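Local coordinates for pesticidal crystal protein Cry2Aa (Bacillus thuringiensis serovar kurstaki, PDB 1I5P), which binds midgut epithelial cells of dipteran and lepidopteran larvae and promotes their colloid-osmotic lysis, at residues T152-F157 with S186-V191; R72-L77 with R125-Q130; S145-V150 with W198-A203; A115-L120 with P162-Q167. One frame throughout, in Å; residues are numbered along the deposited sequence.

Interaction 1: T152-F157 with S186-V191; sequences TMQQLF and SFIRDV
The Phe187 ring is flanked on both faces: CG of Met153 lies 3.6 Å above its plane, offset toward the rim, in a CH-pi contact over the face, and CG2 of Val191, one helical turn on from Phe187, packs against the opposite face. At the ring's edge, NE2 of Gln154 comes to 3.4 Å from CE2 of Phe187; the amide lies nearly coplanar with the ring, its plane turned by 18°. Phe157 meets Phe187 obliquely, and its CE1 reaches CB of Phe187 at 3.4 Å. Met153 serves both rings, since beyond its CG the chain bends at chi2 and chi3 and lays CE over the centre of the Phe157 ring. Phe187 owes its reach to chi1 of 159°, which sets CG trans to the backbone N and sends the ring between the helices. Tyr208, Tyr211 and Tyr215 of helix 202-232 touch Gln154, while Phe127 of helix 107-135 meets Phe187 edge-to-face. Two nearly antiparallel helices, their local axes 11.2 Å apart at 159°, thus pack through Phe187, which is received by Met153, Gln154 and Phe157 in the interior of the delta-endotoxin N-terminal helical bundle.

Interaction 2: R72-L77 with R125-Q130; sequences RILSEL and REFNQQ
Where the loop at Arg72 and Ile73 runs into helix 74-81, it packs against helix 107-135 of the N-terminal bundle, and Asn128 is the residue most enclosed by the meeting. Arg72 reaches it with a chain extended from CG to NE, the guanidinium turned 61° from the Asn128 amide. NH2 of Arg72 makes two weak hydrogen bonds to this one residue, to OD1 of Asn128 at 3.4 Å and to the Asn128 backbone O at 3.5 Å. A water adds a second route: it accepts from NE of Arg72 at 3.0 Å and donates to OD1 of Asn128 at 3.0 Å, so OD1 takes a weak direct bond from the guanidinium and a bond from the water. The stronger partner of the guanidinium is Asp132, one turn further along the helix, in a salt bridge to NH1. In this helical bundle, the polar bridge sits beside an apolar contact: CD2 of Leu74 packs 3.8 Å from CD2 of Phe127, the side chains crossing at about a right angle. Leu74 also packs against the Asn128 amide, its CG 3.8 Å from ND2 of Asn128. With chi1 at -70°, the Asn128 amide turns back beside its own backbone N, and ND2 comes 3.5 Å from CA of Ser75. CB of Ser75 lies against one face of the Arg72 guanidinium. From helix 170-193, the Asp190 carboxylate accepts hydrogen bonds from the backbone N atoms of Ile73 and Leu74.

Interaction 3: S145-V150 with W198-A203; sequences SITSSV and WGISAA
Apolar packing centres on Ile146 and the Trp198-Ile200 turn. CG2 of Ile146 lies 3.7 Å from CB of Trp198, and CD1 of Ile146 approaches the indole obliquely, 4.0 Å from CG of Trp198. A chi1 of -84° leaves CG2 of Ile146 trans to the backbone N, where it also meets CD1 of Ile200. CD1 of Ile200 is shared: CG2 of Val150, one turn along the helix, stands 4.2 Å from it. Van der Waals contacts with polar atoms add to this, CG2 of Ile146 lying 3.4 Å from the Trp198 carbonyl O and OG1 of Thr147 3.7 Å from CD1 of Ile200. The polar links pass through two waters. One is hydrogen-bonded to OG1 of Thr147 and accepts from the backbone N of Ser201 at 3.1 Å; the other donates to the Trp198 O at 2.7 Å and takes a weak bond from the Thr147 N. Val131 of helix 107-135 and Asp190 of helix 170-193 touch Trp198. Gly199, with positive phi, closes the short helix 195-198 in a Schellman motif, and Ser201 is the N-cap of helix 202-232. Together they form a helix-to-helix turn packed on the N-terminal part of helix 145-160, at one end of the toxin's N-terminal helical bundle.

Interaction 4: A115-L120 with P162-Q167; sequences AELIGL and PQFQIQ
Phe164 inserts its ring among three side chains of helix 107-135, joining that helix of the N-terminal bundle to the connection between helices 145-160 and 170-193. CZ of Phe164 lies 3.8 Å from CB of Glu116, CE2 is 3.9 Å from CD2 of Leu117, and CE1 is 4.1 Å from CD2 of Leu120. All three approach the ring obliquely, from positions 116, 117 and 120, which lie on one side of the helix. Beside the ring, the aliphatic parts of two polar residues pack together: CG of Glu116 is 3.5 Å from CB of Gln163, while the carboxylate and amide planes are inclined at 52°. The Glu116 chain bends at chi2 (-55°), bringing OE2 within 3.7 Å of CG of Gln163. No hydrogen bond crosses between the segments. Further out, Phe177 of helix 170-193 touches Phe164, and Met90 and Gln91 of helix 88-101 touch Leu117, extending the packing to two more helices. Phe157 of helix 145-160 packs on Leu120. The buried Glu116 carboxylate is held by two arginines, which would be expected to stabilise its negative charge: OE2 forms a salt bridge with NE of Arg112, and OE1 another with NH1 of Arg160.

How the interactions relate
All four contacts lie within the N-terminal helical domain, and helix 145-160 supplies a segment to both interactions 1 and 3, as helix 107-135 does to interactions 2 and 4. Interaction 1 is wholly buried and largely aromatic; interaction 3, at the bundle's end, is partly buried and includes waters. Interaction 2 pairs a buried apolar side with a partly exposed arginine, whereas interaction 4 is mainly apolar, with its carboxylate salt-bridged to arginines outside the two segments. Phe127 ties interaction 2 to interaction 3, meeting both Val150 and Trp198. Interactions 1 and 4 touch through Phe157 and Leu120, while interactions 3 and 4, centres about 26 Å apart, do not meet.

Interaction 1: T152-F157 with S186-V191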
loop_
_atom_site.group_PDB
_atom_site.type_symbol
_atom_site.label_atom_id
_atom_site.label_comp_id
_atom_site.label_asym_id
_atom_site.label_seq_id
_atom_site.Cartn_x
_atom_site.Cartn_y
_atom_site.Cartn_z
ATOM N N THR A 152 -2.563 0.191 35.018
ATOM C CA THR A 152 -1.570 -0.868 35.122
ATOM C C THR A 152 -1.123 -1.337 33.734
ATOM O O THR A 152 0.075 -1.465 33.465
ATOM C CB THR A 152 -2.139 -2.071 35.902
ATOM O OG1 THR A 152 -2.582 -1.632 37.190
ATOM C CG2 THR A 152 -1.076 -3.149 36.082
ATOM N N MET A 153 -2.093 -1.587 32.861
ATOM C CA MET A 153 -1.809 -2.045 31.505
ATOM C C MET A 153 -0.970 -1.016 30.752
ATOM O O MET A 153 -0.012 -1.370 30.060
ATOM C CB MET A 153 -3.123 -2.298 30.754
ATOM C CG MET A 153 -2.960 -2.864 29.349
ATOM S SD MET A 153 -2.259 -4.527 29.319
ATOM C CE MET A 153 -0.551 -4.199 28.875
ATOM N N GLN A 154 -1.334 0.257 30.898
ATOM C CA GLN A 154 -0.627 1.339 30.226
ATOM C C GLN A 154 0.842 1.350 30.598
ATOM O O GLN A 154 1.714 1.457 29.730
ATOM C CB GLN A 154 -1.254 2.693 30.584
ATOM C CG GLN A 154 -0.380 3.916 30.263
ATOM C CD GLN A 154 -0.216 4.204 28.769
ATOM O OE1 GLN A 154 0.490 5.140 28.382
ATOM N NE2 GLN A 154 -0.871 3.409 27.930
ATOM N N GLN A 155 1.114 1.245 31.894
ATOM C CA GLN A 155 2.486 1.255 32.372
ATOM C C GLN A 155 3.211 0.004 31.899
ATOM O O GLN A 155 4.396 0.051 31.579
ATOM C CB GLN A 155 2.514 1.342 33.897
ATOM C CG GLN A 155 3.911 1.489 34.476
ATOM C CD GLN A 155 4.662 2.660 33.878
ATOM O OE1 GLN A 155 4.192 3.797 33.920
ATOM N NE2 GLN A 155 5.836 2.388 33.316
ATOM N N LEU A 156 2.496 -1.116 31.847
ATOM C CA LEU A 156 3.101 -2.359 31.391
ATOM C C LEU A 156 3.493 -2.254 29.917
ATOM O O LEU A 156 4.514 -2.798 29.503
ATOM C CB LEU A 156 2.139 -3.532 31.615
ATOM C CG LEU A 156 2.015 -3.953 33.085
ATOM C CD1 LEU A 156 0.890 -4.957 33.254
ATOM C CD2 LEU A 156 3.344 -4.543 33.558
ATOM N N PHE A 157 2.684 -1.550 29.128
ATOM C CA PHE A 157 2.982 -1.368 27.709
ATOM C C PHE A 157 4.270 -0.554 27.566
ATOM O O PHE A 157 5.135 -0.866 26.745
ATOM C CB PHE A 157 1.835 -0.628 27.012
ATOM C CG PHE A 157 0.822 -1.535 26.367
ATOM C CD1 PHE A 157 -0.540 -1.349 26.592
ATOM C CD2 PHE A 157 1.223 -2.545 25.496
ATOM C CE1 PHE A 157 -1.492 -2.150 25.957
ATOM C CE2 PHE A 157 0.283 -3.353 24.856
ATOM C CZ PHE A 157 -1.080 -3.153 25.086
ATOM N N SER A 186 -3.978 0.371 20.070
ATOM C CA SER A 186 -5.330 -0.179 20.015
ATOM C C SER A 186 -5.942 -0.063 21.409
ATOM O O SER A 186 -7.130 0.245 21.560
ATOM C CB SER A 186 -5.295 -1.648 19.590
ATOM O OG SER A 186 -4.853 -1.783 18.244
ATOM N N PHE A 187 -5.108 -0.329 22.414
ATOM C CA PHE A 187 -5.485 -0.260 23.823
ATOM C C PHE A 187 -5.940 1.156 24.161
ATOM O O PHE A 187 -7.002 1.361 24.749
ATOM C CB PHE A 187 -4.277 -0.651 24.693
ATOM C CG PHE A 187 -4.353 -0.151 26.114
ATOM C CD1 PHE A 187 -5.219 -0.742 27.032
ATOM C CD2 PHE A 187 -3.564 0.921 26.530
ATOM C CE1 PHE A 187 -5.301 -0.277 28.345
ATOM C CE2 PHE A 187 -3.640 1.393 27.847
ATOM C CZ PHE A 187 -4.513 0.790 28.754
ATOM N N ILE A 188 -5.124 2.131 23.783
ATOM C CA ILE A 188 -5.435 3.531 24.031
ATOM C C ILE A 188 -6.753 3.928 23.363
ATOM O O ILE A 188 -7.601 4.569 23.978
ATOM C CB ILE A 188 -4.288 4.431 23.524
ATOM C CG1 ILE A 188 -3.038 4.174 24.375
ATOM C CG2 ILE A 188 -4.704 5.905 23.569
ATOM C CD1 ILE A 188 -1.753 4.781 23.816
ATOM N N ARG A 189 -6.924 3.526 22.109
ATOM C CA ARG A 189 -8.146 3.832 21.380
ATOM C C ARG A 189 -9.345 3.191 22.079
ATOM O O ARG A 189 -10.421 3.778 22.136
ATOM C CB ARG A 189 -8.053 3.316 19.938
ATOM C CG ARG A 189 -9.189 3.778 19.027
ATOM C CD ARG A 189 -9.084 3.112 17.665
ATOM N NE ARG A 189 -9.994 3.679 16.669
ATOM C CZ ARG A 189 -11.080 3.067 16.209
ATOM N NH1 ARG A 189 -11.410 1.864 16.659
ATOM N NH2 ARG A 189 -11.822 3.646 15.275
ATOM N N ASP A 190 -9.156 1.985 22.608
ATOM C CA ASP A 190 -10.237 1.287 23.300
ATOM C C ASP A 190 -10.705 2.083 24.513
ATOM O O ASP A 190 -11.906 2.238 24.734
ATOM C CB ASP A 190 -9.784 -0.107 23.749
ATOM C CG ASP A 190 -9.800 -1.128 22.617
ATOM O OD1 ASP A 190 -10.266 -0.794 21.507
ATOM O OD2 ASP A 190 -9.355 -2.273 22.844
ATOM N N VAL A 191 -9.759 2.588 25.300
ATOM C CA VAL A 191 -10.106 3.368 26.484
ATOM C C VAL A 191 -10.965 4.562 26.088
ATOM O O VAL A 191 -11.965 4.867 26.739
ATOM C CB VAL A 191 -8.840 3.888 27.204
ATOM C CG1 VAL A 191 -9.231 4.854 28.320
ATOM C CG2 VAL A 191 -8.045 2.718 27.765
#

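Interaction 2: R72-L77 with R125-Q130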
loop_
_atom_site.group_PDB
_atom_site.type_symbol
_atom_site.label_atom_id
_atom_site.label_comp_id
_atom_site.label_asym_id
_atom_site.label_seq_id
_atom_site.Cartn_x
_atom_site.Cartn_y
_atom_site.Cartn_z
ATOM N N ARG A 72 -14.093 -1.649 20.067
ATOM C CA ARG A 72 -13.085 -2.333 20.861
ATOM C C ARG A 72 -12.210 -3.220 19.985
ATOM O O ARG A 72 -12.696 -4.138 19.314
ATOM C CB ARG A 72 -13.760 -3.164 21.952
ATOM C CG ARG A 72 -12.819 -3.671 23.021
ATOM C CD ARG A 72 -13.564 -4.523 24.042
ATOM N NE ARG A 72 -12.657 -5.096 25.036
ATOM C CZ ARG A 72 -13.026 -5.964 25.973
ATOM N NH1 ARG A 72 -14.288 -6.367 26.053
ATOM N NH2 ARG A 72 -12.131 -6.428 26.833
ATOM N N ILE A 73 -10.913 -2.943 20.007
ATOM C CA ILE A 73 -9.957 -3.678 19.194
ATOM C C ILE A 73 -9.099 -4.694 19.943
ATOM O O ILE A 73 -8.965 -5.837 19.510
ATOM C CB ILE A 73 -8.982 -2.701 18.482
ATOM C CG1 ILE A 73 -9.744 -1.783 17.526
ATOM C CG2 ILE A 73 -7.920 -3.485 17.720
ATOM C CD1 ILE A 73 -8.881 -0.659 16.943
ATOM N N LEU A 74 -8.518 -4.267 21.060
ATOM C CA LEU A 74 -7.596 -5.104 21.825
ATOM C C LEU A 74 -7.956 -6.562 22.095
ATOM O O LEU A 74 -7.108 -7.439 21.945
ATOM C CB LEU A 74 -7.235 -4.425 23.150
ATOM C CG LEU A 74 -5.921 -4.950 23.754
ATOM C CD1 LEU A 74 -4.764 -4.589 22.818
ATOM C CD2 LEU A 74 -5.692 -4.369 25.140
ATOM N N SER A 75 -9.195 -6.836 22.487
ATOM C CA SER A 75 -9.572 -8.219 22.776
ATOM C C SER A 75 -9.479 -9.140 21.561
ATOM O O SER A 75 -8.899 -10.220 21.644
ATOM C CB SER A 75 -10.981 -8.286 23.360
ATOM O OG SER A 75 -11.281 -9.618 23.723
ATOM N N GLU A 76 -10.047 -8.722 20.437
ATOM C CA GLU A 76 -9.993 -9.550 19.242
ATOM C C GLU A 76 -8.590 -9.549 18.652
ATOM O O GLU A 76 -8.131 -10.564 18.136
ATOM C CB GLU A 76 -11.025 -9.066 18.218
ATOM C CG GLU A 76 -12.458 -9.373 18.642
ATOM C CD GLU A 76 -13.506 -8.692 17.778
ATOM O OE1 GLU A 76 -14.705 -8.787 18.115
ATOM O OE2 GLU A 76 -13.135 -8.062 16.770
ATOM N N LEU A 77 -7.899 -8.419 18.740
ATOM C CA LEU A 77 -6.542 -8.346 18.217
ATOM C C LEU A 77 -5.675 -9.401 18.894
ATOM O O LEU A 77 -4.943 -10.139 18.233
ATOM C CB LEU A 77 -5.938 -6.966 18.463
ATOM C CG LEU A 77 -4.443 -6.868 18.145
ATOM C CD1 LEU A 77 -4.188 -7.230 16.684
ATOM C CD2 LEU A 77 -3.960 -5.460 18.447
ATOM N N ARG A 125 -4.022 -10.146 28.119
ATOM C CA ARG A 125 -5.135 -11.047 28.384
ATOM C C ARG A 125 -5.737 -10.683 29.738
ATOM O O ARG A 125 -6.956 -10.661 29.900
ATOM C CB ARG A 125 -4.669 -12.505 28.411
ATOM C CG ARG A 125 -5.772 -13.498 28.804
ATOM C CD ARG A 125 -5.195 -14.881 29.050
ATOM N NE ARG A 125 -3.969 -14.789 29.834
ATOM C CZ ARG A 125 -3.904 -14.441 31.116
ATOM N NH1 ARG A 125 -5.006 -14.152 31.805
ATOM N NH2 ARG A 125 -2.721 -14.350 31.703
ATOM N N GLU A 126 -4.868 -10.397 30.703
ATOM C CA GLU A 126 -5.298 -10.027 32.049
ATOM C C GLU A 126 -6.165 -8.773 32.017
ATOM O O GLU A 126 -7.203 -8.712 32.681
ATOM C CB GLU A 126 -4.076 -9.801 32.947
ATOM C CG GLU A 126 -3.362 -11.091 33.337
ATOM C CD GLU A 126 -1.937 -10.867 33.835
ATOM O OE1 GLU A 126 -1.444 -9.721 33.759
ATOM O OE2 GLU A 126 -1.306 -11.846 34.289
ATOM N N PHE A 127 -5.739 -7.777 31.243
ATOM C CA PHE A 127 -6.490 -6.534 31.128
ATOM C C PHE A 127 -7.879 -6.771 30.549
ATOM O O PHE A 127 -8.879 -6.352 31.134
ATOM C CB PHE A 127 -5.763 -5.524 30.240
ATOM C CG PHE A 127 -6.598 -4.313 29.912
ATOM C CD1 PHE A 127 -6.828 -3.332 30.870
ATOM C CD2 PHE A 127 -7.218 -4.194 28.668
ATOM C CE1 PHE A 127 -7.666 -2.247 30.603
ATOM C CE2 PHE A 127 -8.060 -3.113 28.391
ATOM C CZ PHE A 127 -8.283 -2.139 29.363
ATOM N N ASN A 128 -7.943 -7.435 29.400
ATOM C CA ASN A 128 -9.226 -7.699 28.762
ATOM C C ASN A 128 -10.159 -8.547 29.626
ATOM O O ASN A 128 -11.366 -8.316 29.635
ATOM C CB ASN A 128 -9.013 -8.352 27.395
ATOM C CG ASN A 128 -8.425 -7.390 26.376
ATOM O OD1 ASN A 128 -8.824 -6.229 26.302
ATOM N ND2 ASN A 128 -7.479 -7.874 25.576
ATOM N N GLN A 129 -9.603 -9.510 30.358
ATOM C CA GLN A 129 -10.412 -10.352 31.233
ATOM C C GLN A 129 -10.966 -9.522 32.387
ATOM O O GLN A 129 -12.110 -9.700 32.802
ATOM C CB GLN A 129 -9.585 -11.527 31.772
ATOM C CG GLN A 129 -9.529 -12.710 30.813
ATOM C CD GLN A 129 -8.522 -13.774 31.218
ATOM O OE1 GLN A 129 -7.694 -13.563 32.108
ATOM N NE2 GLN A 129 -8.575 -14.920 30.546
ATOM N N GLN A 130 -10.146 -8.611 32.898
ATOM C CA GLN A 130 -10.553 -7.743 33.992
ATOM C C GLN A 130 -11.696 -6.841 33.540
ATOM O O GLN A 130 -12.648 -6.604 34.284
ATOM C CB GLN A 130 -9.364 -6.903 34.465
ATOM C CG GLN A 130 -8.500 -7.603 35.502
ATOM C CD GLN A 130 -7.103 -7.020 35.606
ATOM O OE1 GLN A 130 -6.870 -5.864 35.258
ATOM N NE2 GLN A 130 -6.166 -7.818 36.101
HETATM O O HOH W 1 -9.945 -3.723 25.011
#

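Interaction 3: S145-V150 with W198-A203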
loop_
_atom_site.group_PDB
_atom_site.type_symbol
_atom_site.label_atom_id
_atom_site.label_comp_id
_atom_site.label_asym_id
_atom_site.label_seq_id
_atom_site.Cartn_x
_atom_site.Cartn_y
_atom_site.Cartn_z
ATOM N N SER A 145 -12.050 -1.132 39.469
ATOM C CA SER A 145 -10.686 -1.327 39.025
ATOM C C SER A 145 -10.459 -1.255 37.524
ATOM O O SER A 145 -9.362 -1.559 37.064
ATOM C CB SER A 145 -10.154 -2.665 39.552
ATOM O OG SER A 145 -10.020 -2.649 40.966
ATOM N N ILE A 146 -11.466 -0.879 36.742
ATOM C CA ILE A 146 -11.217 -0.786 35.307
ATOM C C ILE A 146 -10.186 0.311 35.095
ATOM O O ILE A 146 -9.163 0.097 34.448
ATOM C CB ILE A 146 -12.490 -0.470 34.496
ATOM C CG1 ILE A 146 -13.255 -1.773 34.231
ATOM C CG2 ILE A 146 -12.118 0.218 33.189
ATOM C CD1 ILE A 146 -14.220 -1.711 33.056
ATOM N N THR A 147 -10.461 1.487 35.649
ATOM C CA THR A 147 -9.530 2.604 35.543
ATOM C C THR A 147 -8.189 2.138 36.106
ATOM O O THR A 147 -7.124 2.522 35.620
ATOM C CB THR A 147 -10.025 3.824 36.355
ATOM O OG1 THR A 147 -11.160 4.406 35.700
ATOM C CG2 THR A 147 -8.921 4.870 36.484
ATOM N N SER A 148 -8.264 1.298 37.133
ATOM C CA SER A 148 -7.077 0.751 37.777
ATOM C C SER A 148 -6.368 -0.243 36.858
ATOM O O SER A 148 -5.139 -0.318 36.836
ATOM C CB SER A 148 -7.471 0.061 39.084
ATOM O OG SER A 148 -6.401 -0.719 39.584
ATOM N N SER A 149 -7.148 -1.008 36.104
ATOM C CA SER A 149 -6.594 -1.986 35.180
ATOM C C SER A 149 -5.985 -1.253 33.988
ATOM O O SER A 149 -5.010 -1.713 33.395
ATOM C CB SER A 149 -7.686 -2.941 34.693
ATOM O OG SER A 149 -8.267 -3.656 35.771
ATOM N N VAL A 150 -6.573 -0.111 33.648
ATOM C CA VAL A 150 -6.099 0.702 32.539
ATOM C C VAL A 150 -4.735 1.285 32.885
ATOM O O VAL A 150 -3.809 1.224 32.083
ATOM C CB VAL A 150 -7.096 1.850 32.226
ATOM C CG1 VAL A 150 -6.460 2.870 31.287
ATOM C CG2 VAL A 150 -8.360 1.275 31.601
ATOM N N TRP A 198 -16.859 1.971 30.304
ATOM C CA TRP A 198 -15.923 1.427 31.282
ATOM C C TRP A 198 -15.816 2.227 32.574
ATOM O O TRP A 198 -15.083 1.846 33.484
ATOM C CB TRP A 198 -14.533 1.288 30.650
ATOM C CG TRP A 198 -14.465 0.248 29.565
ATOM C CD1 TRP A 198 -15.482 -0.556 29.128
ATOM C CD2 TRP A 198 -13.313 -0.108 28.792
ATOM N NE1 TRP A 198 -15.033 -1.390 28.133
ATOM C CE2 TRP A 198 -13.706 -1.137 27.907
ATOM C CE3 TRP A 198 -11.987 0.345 28.761
ATOM C CZ2 TRP A 198 -12.817 -1.723 27.000
ATOM C CZ3 TRP A 198 -11.102 -0.239 27.858
ATOM C CH2 TRP A 198 -11.523 -1.262 26.989
ATOM N N GLY A 199 -16.551 3.331 32.652
ATOM C CA GLY A 199 -16.515 4.154 33.846
ATOM C C GLY A 199 -15.299 5.060 33.913
ATOM O O GLY A 199 -14.903 5.498 34.989
ATOM N N ILE A 200 -14.707 5.343 32.757
ATOM C CA ILE A 200 -13.528 6.200 32.679
ATOM C C ILE A 200 -13.889 7.646 32.998
ATOM O O ILE A 200 -14.903 8.154 32.521
ATOM C CB ILE A 200 -12.898 6.129 31.263
ATOM C CG1 ILE A 200 -12.421 4.700 30.981
ATOM C CG2 ILE A 200 -11.754 7.123 31.141
ATOM C CD1 ILE A 200 -11.420 4.164 31.995
ATOM N N SER A 201 -13.062 8.307 33.803
ATOM C CA SER A 201 -13.311 9.698 34.170
ATOM C C SER A 201 -13.017 10.628 33.005
ATOM O O SER A 201 -12.347 10.253 32.045
ATOM C CB SER A 201 -12.444 10.112 35.362
ATOM O OG SER A 201 -11.094 10.299 34.967
ATOM N N ALA A 202 -13.516 11.853 33.106
ATOM C CA ALA A 202 -13.305 12.850 32.066
ATOM C C ALA A 202 -11.827 13.196 31.972
ATOM O O ALA A 202 -11.297 13.386 30.883
ATOM C CB ALA A 202 -14.117 14.101 32.376
ATOM N N ALA A 203 -11.168 13.267 33.123
ATOM C CA ALA A 203 -9.749 13.595 33.173
ATOM C C ALA A 203 -8.914 12.516 32.497
ATOM O O ALA A 203 -7.964 12.808 31.775
ATOM C CB ALA A 203 -9.306 13.768 34.618
HETATM O O HOH W 2 -10.485 7.161 35.039
HETATM O O HOH W 3 -13.864 1.933 35.911
#

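Interaction 4: A115-L120 with P162-Q167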
loop_
_atom_site.group_PDB
_atom_site.type_symbol
_atom_site.label_atom_id
_atom_site.label_comp_id
_atom_site.label_asym_id
_atom_site.label_seq_id
_atom_site.Cartn_x
_atom_site.Cartn_y
_atom_site.Cartn_z
ATOM N N ALA A 115 10.808 -13.403 26.498
ATOM C CA ALA A 115 10.178 -13.204 27.799
ATOM C C ALA A 115 9.156 -12.079 27.683
ATOM O O ALA A 115 8.079 -12.131 28.285
ATOM C CB ALA A 115 11.239 -12.860 28.855
ATOM N N GLU A 116 9.500 -11.064 26.898
ATOM C CA GLU A 116 8.613 -9.930 26.688
ATOM C C GLU A 116 7.377 -10.327 25.889
ATOM O O GLU A 116 6.303 -9.766 26.097
ATOM C CB GLU A 116 9.352 -8.797 25.973
ATOM C CG GLU A 116 10.414 -8.113 26.812
ATOM C CD GLU A 116 9.865 -7.585 28.127
ATOM O OE1 GLU A 116 8.639 -7.359 28.216
ATOM O OE2 GLU A 116 10.662 -7.386 29.069
ATOM N N LEU A 117 7.521 -11.282 24.973
ATOM C CA LEU A 117 6.373 -11.725 24.182
ATOM C C LEU A 117 5.389 -12.430 25.101
ATOM O O LEU A 117 4.172 -12.269 24.979
ATOM C CB LEU A 117 6.802 -12.680 23.062
ATOM C CG LEU A 117 7.500 -12.078 21.831
ATOM C CD1 LEU A 117 7.834 -13.188 20.854
ATOM C CD2 LEU A 117 6.603 -11.045 21.168
ATOM N N ILE A 118 5.931 -13.218 26.020
ATOM C CA ILE A 118 5.121 -13.946 26.980
ATOM C C ILE A 118 4.410 -12.970 27.911
ATOM O O ILE A 118 3.216 -13.114 28.183
ATOM C CB ILE A 118 6.004 -14.909 27.814
ATOM C CG1 ILE A 118 6.454 -16.080 26.938
ATOM C CG2 ILE A 118 5.244 -15.405 29.036
ATOM C CD1 ILE A 118 7.548 -16.926 27.553
ATOM N N GLY A 119 5.142 -11.970 28.386
ATOM C CA GLY A 119 4.560 -10.998 29.295
ATOM C C GLY A 119 3.493 -10.132 28.655
ATOM O O GLY A 119 2.456 -9.839 29.262
ATOM N N LEU A 120 3.761 -9.713 27.424
ATOM C CA LEU A 120 2.837 -8.884 26.668
ATOM C C LEU A 120 1.524 -9.654 26.515
ATOM O O LEU A 120 0.445 -9.144 26.830
ATOM C CB LEU A 120 3.447 -8.576 25.298
ATOM C CG LEU A 120 2.998 -7.331 24.539
ATOM C CD1 LEU A 120 3.056 -6.106 25.447
ATOM C CD2 LEU A 120 3.901 -7.133 23.329
ATOM N N PRO A 162 9.851 -0.909 24.622
ATOM C CA PRO A 162 11.265 -0.596 24.409
ATOM C C PRO A 162 12.130 -1.816 24.153
ATOM O O PRO A 162 13.152 -1.729 23.473
ATOM C CB PRO A 162 11.641 0.145 25.689
ATOM C CG PRO A 162 10.374 0.884 25.999
ATOM C CD PRO A 162 9.350 -0.221 25.824
ATOM N N GLN A 163 11.719 -2.961 24.678
ATOM C CA GLN A 163 12.493 -4.176 24.485
ATOM C C GLN A 163 12.466 -4.678 23.050
ATOM O O GLN A 163 13.158 -5.635 22.712
ATOM C CB GLN A 163 11.997 -5.259 25.432
ATOM C CG GLN A 163 12.231 -4.900 26.886
ATOM C CD GLN A 163 13.667 -4.471 27.141
ATOM O OE1 GLN A 163 14.604 -5.249 26.948
ATOM N NE2 GLN A 163 13.846 -3.227 27.574
ATOM N N PHE A 164 11.661 -4.044 22.205
ATOM C CA PHE A 164 11.601 -4.441 20.804
ATOM C C PHE A 164 12.284 -3.367 19.975
ATOM O O PHE A 164 12.119 -3.308 18.758
ATOM C CB PHE A 164 10.150 -4.622 20.339
ATOM C CG PHE A 164 9.415 -5.703 21.077
ATOM C CD1 PHE A 164 8.530 -5.384 22.095
ATOM C CD2 PHE A 164 9.651 -7.043 20.789
ATOM C CE1 PHE A 164 7.885 -6.381 22.822
ATOM C CE2 PHE A 164 9.012 -8.054 21.513
ATOM C CZ PHE A 164 8.130 -7.717 22.532
ATOM N N GLN A 165 13.062 -2.523 20.649
ATOM C CA GLN A 165 13.778 -1.441 19.985
ATOM C C GLN A 165 15.257 -1.449 20.360
ATOM O O GLN A 165 15.920 -0.412 20.346
ATOM C CB GLN A 165 13.164 -0.098 20.368
ATOM C CG GLN A 165 11.661 -0.013 20.169
ATOM C CD GLN A 165 11.120 1.340 20.583
ATOM O OE1 GLN A 165 10.819 2.188 19.743
ATOM N NE2 GLN A 165 11.007 1.554 21.886
ATOM N N ILE A 166 15.769 -2.629 20.686
ATOM C CA ILE A 166 17.162 -2.798 21.084
ATOM C C ILE A 166 18.154 -2.319 20.033
ATOM O O ILE A 166 18.135 -2.774 18.878
ATOM C CB ILE A 166 17.463 -4.280 21.408
ATOM C CG1 ILE A 166 16.453 -4.800 22.438
ATOM C CG2 ILE A 166 18.888 -4.422 21.943
ATOM C CD1 ILE A 166 16.436 -4.017 23.734
ATOM N N GLN A 167 19.022 -1.397 20.443
ATOM C CA GLN A 167 20.037 -0.855 19.556
ATOM C C GLN A 167 20.843 -2.024 19.006
ATOM O O GLN A 167 21.185 -2.952 19.740
ATOM C CB GLN A 167 20.950 0.103 20.323
ATOM C CG GLN A 167 21.049 1.479 19.687
ATOM C CD GLN A 167 20.694 2.594 20.658
ATOM O OE1 GLN A 167 21.574 3.272 21.194
ATOM N NE2 GLN A 167 19.399 2.784 20.895
#